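Local coordinates for protein formate dehydrogenase subunit beta (Desulfovibrio gigas, PDB 1H0H) that serves as the electron-transfer subunit of a formate dehydrogenase, carrying three [4Fe-4S] clusters for the reversible two-electron oxidation of formate to carbon dioxide, at residues T12-C17 with S155-A160. Numbering follows the deposited sequence.
With SF4 (iron/sulfur cluster), chain L.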
loop_
_atom_site.group_PDB
_atom_site.type_symbol
_atom_site.label_atom_id
_atom_site.label_comp_id
_atom_site.label_asym_id
_atom_site.label_seq_id
_atom_site.Cartn_x
_atom_site.Cartn_y
_atom_site.Cartn_z
ATOM N N THR B 12 15.230 11.538 4.177
ATOM C CA THR B 12 14.548 10.462 4.870
ATOM C C THR B 12 15.304 9.150 4.718
ATOM O O THR B 12 14.814 8.106 5.135
ATOM C CB THR B 12 13.133 10.299 4.328
ATOM O OG1 THR B 12 13.202 10.227 2.900
ATOM C CG2 THR B 12 12.289 11.529 4.637
ATOM N N ALA B 13 16.488 9.216 4.119
ATOM C CA ALA B 13 17.282 8.026 3.864
ATOM C C ALA B 13 16.479 7.013 3.019
ATOM O O ALA B 13 16.566 5.794 3.212
ATOM C CB ALA B 13 17.802 7.419 5.181
ATOM N N CYS B 14 15.703 7.543 2.070
ATOM C CA CYS B 14 14.913 6.699 1.165
ATOM C C CYS B 14 15.854 5.901 0.243
ATOM O O CYS B 14 15.458 4.930 -0.395
ATOM C CB CYS B 14 13.956 7.588 0.344
ATOM S SG CYS B 14 14.647 8.494 -1.039
ATOM N N ARG B 15 17.116 6.318 0.204
ATOM C CA ARG B 15 18.134 5.695 -0.656
ATOM C C ARG B 15 17.869 5.764 -2.178
ATOM O O ARG B 15 18.513 5.102 -2.997
ATOM C CB ARG B 15 18.598 4.339 -0.120
ATOM C CG ARG B 15 19.524 4.548 1.091
ATOM C CD ARG B 15 20.340 3.328 1.475
ATOM N NE ARG B 15 19.532 2.405 2.258
ATOM C CZ ARG B 15 20.035 1.516 3.079
ATOM N NH1 ARG B 15 21.373 1.420 3.211
ATOM N NH2 ARG B 15 19.216 0.709 3.756
ATOM N N GLY B 16 16.926 6.606 -2.567
ATOM C CA GLY B 16 16.718 6.873 -3.985
ATOM C C GLY B 16 17.997 7.379 -4.690
ATOM O O GLY B 16 18.327 6.900 -5.774
ATOM N N CYS B 17 18.707 8.328 -4.070
ATOM C CA CYS B 17 19.937 8.879 -4.646
ATOM C C CYS B 17 21.028 7.804 -4.820
ATOM O O CYS B 17 21.713 7.753 -5.859
ATOM C CB CYS B 17 20.488 10.039 -3.773
ATOM S SG CYS B 17 20.724 9.613 -2.031
ATOM N N SER B 155 16.344 12.347 -8.383
ATOM C CA SER B 155 15.685 11.269 -7.668
ATOM C C SER B 155 15.111 11.670 -6.297
ATOM O O SER B 155 14.202 11.036 -5.798
ATOM C CB SER B 155 16.630 10.067 -7.483
ATOM O OG SER B 155 15.846 8.894 -7.205
ATOM N N CYS B 156 15.659 12.716 -5.698
ATOM C CA CYS B 156 15.373 12.994 -4.294
ATOM C C CYS B 156 13.984 13.514 -4.101
ATOM O O CYS B 156 13.605 14.478 -4.731
ATOM C CB CYS B 156 16.409 13.967 -3.746
ATOM S SG CYS B 156 16.168 14.379 -2.004
ATOM N N PRO B 157 13.187 12.861 -3.266
ATOM C CA PRO B 157 11.811 13.311 -3.084
ATOM C C PRO B 157 11.592 14.511 -2.145
ATOM O O PRO B 157 10.604 15.186 -2.308
ATOM C CB PRO B 157 11.128 12.072 -2.512
ATOM C CG PRO B 157 12.187 11.374 -1.786
ATOM C CD PRO B 157 13.487 11.648 -2.491
ATOM N N THR B 158 12.477 14.773 -1.196
ATOM C CA THR B 158 12.181 15.803 -0.177
ATOM C C THR B 158 12.858 17.132 -0.346
ATOM O O THR B 158 12.749 17.990 0.515
ATOM C CB THR B 158 12.622 15.298 1.155
ATOM O OG1 THR B 158 14.001 14.924 1.042
ATOM C CG2 THR B 158 11.906 13.978 1.471
ATOM N N GLY B 159 13.578 17.303 -1.433
ATOM C CA GLY B 159 14.273 18.552 -1.628
ATOM C C GLY B 159 15.528 18.596 -0.784
ATOM O O GLY B 159 16.078 19.665 -0.577
ATOM N N ALA B 160 15.956 17.458 -0.252
ATOM C CA ALA B 160 17.234 17.436 0.464
ATOM C C ALA B 160 18.373 17.744 -0.523
ATOM O O ALA B 160 19.314 18.485 -0.204
ATOM C CB ALA B 160 17.446 16.112 1.122
HETATM FE FE1 SF4 L . 17.006 12.604 -0.967
HETATM FE FE2 SF4 L . 18.969 10.647 -1.031
HETATM FE FE3 SF4 L . 17.982 11.519 1.392
HETATM FE FE4 SF4 L . 16.338 10.010 -0.355
HETATM S S1 SF4 L . 18.220 9.315 0.682
HETATM S S2 SF4 L . 15.772 11.926 0.872
HETATM S S3 SF4 L . 17.180 10.764 -2.377
HETATM S S4 SF4 L . 19.182 12.773 -0.217
#
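Cys14 SG, a ligand of a [4Fe-4S] cluster, rests against the ring of Pro157, and the cluster itself is the main link between segments 12-17 and 155-160. Cys14 SG binds the iron FE4 at 2.4 Å. From the same segment Cys17 SG holds the iron FE2 at 2.3 Å. Across the cluster, Cys156 SG binds the iron FE1 at 2.2 Å, and Cys11 is the fourth ligand. Three ligands from a CxxCxxC run and a remote cysteine followed by proline form the pattern of bacterial ferredoxins. A chi1 of 78° places the sulfur of Cys14 between its own backbone N and carbonyl carbon, where it reaches FE4 and also receives the N-H of Gly16.

That bond, from Gly16 N to Cys14 SG, spans 3.3 Å and is fairly straight at 158°, which should help to stabilise the negative charge on the thiolate. The amides of Arg15 and Thr12 also lie close to the cluster, Arg15 N 3.2 Å from sulfide S1 and Thr12 N near S2. The hydroxyl of Ser155 stands beside the carbonyl of Gly16 but is hydrogen-bonded to the backbone of the other protein chain.

Direct packing between the segments is limited, with 226 Å² buried, both sides summed. Pro157 lays the CG-CD side of its ring against the sulfur of Cys14, with CD 3.7 Å from Cys14 SG and also close to sulfide S3. Beyond it, the methyls of Thr12 and Thr158 meet, CG2 to CG2, at 4.0 Å, while both hydroxyls lie near sulfide S2.

Segment 12-17 leads into helix 16-25, with Arg15 at the N-cap, and Val52 of strand 51-59 packs on Ala13, Arg15 and Cys17. Segment 155-160 joins the end of helix 151-155 to strand 161-163, whose sheet partner is strand 2-7; the other protein chain packs on Thr12, Cys14 and Pro157.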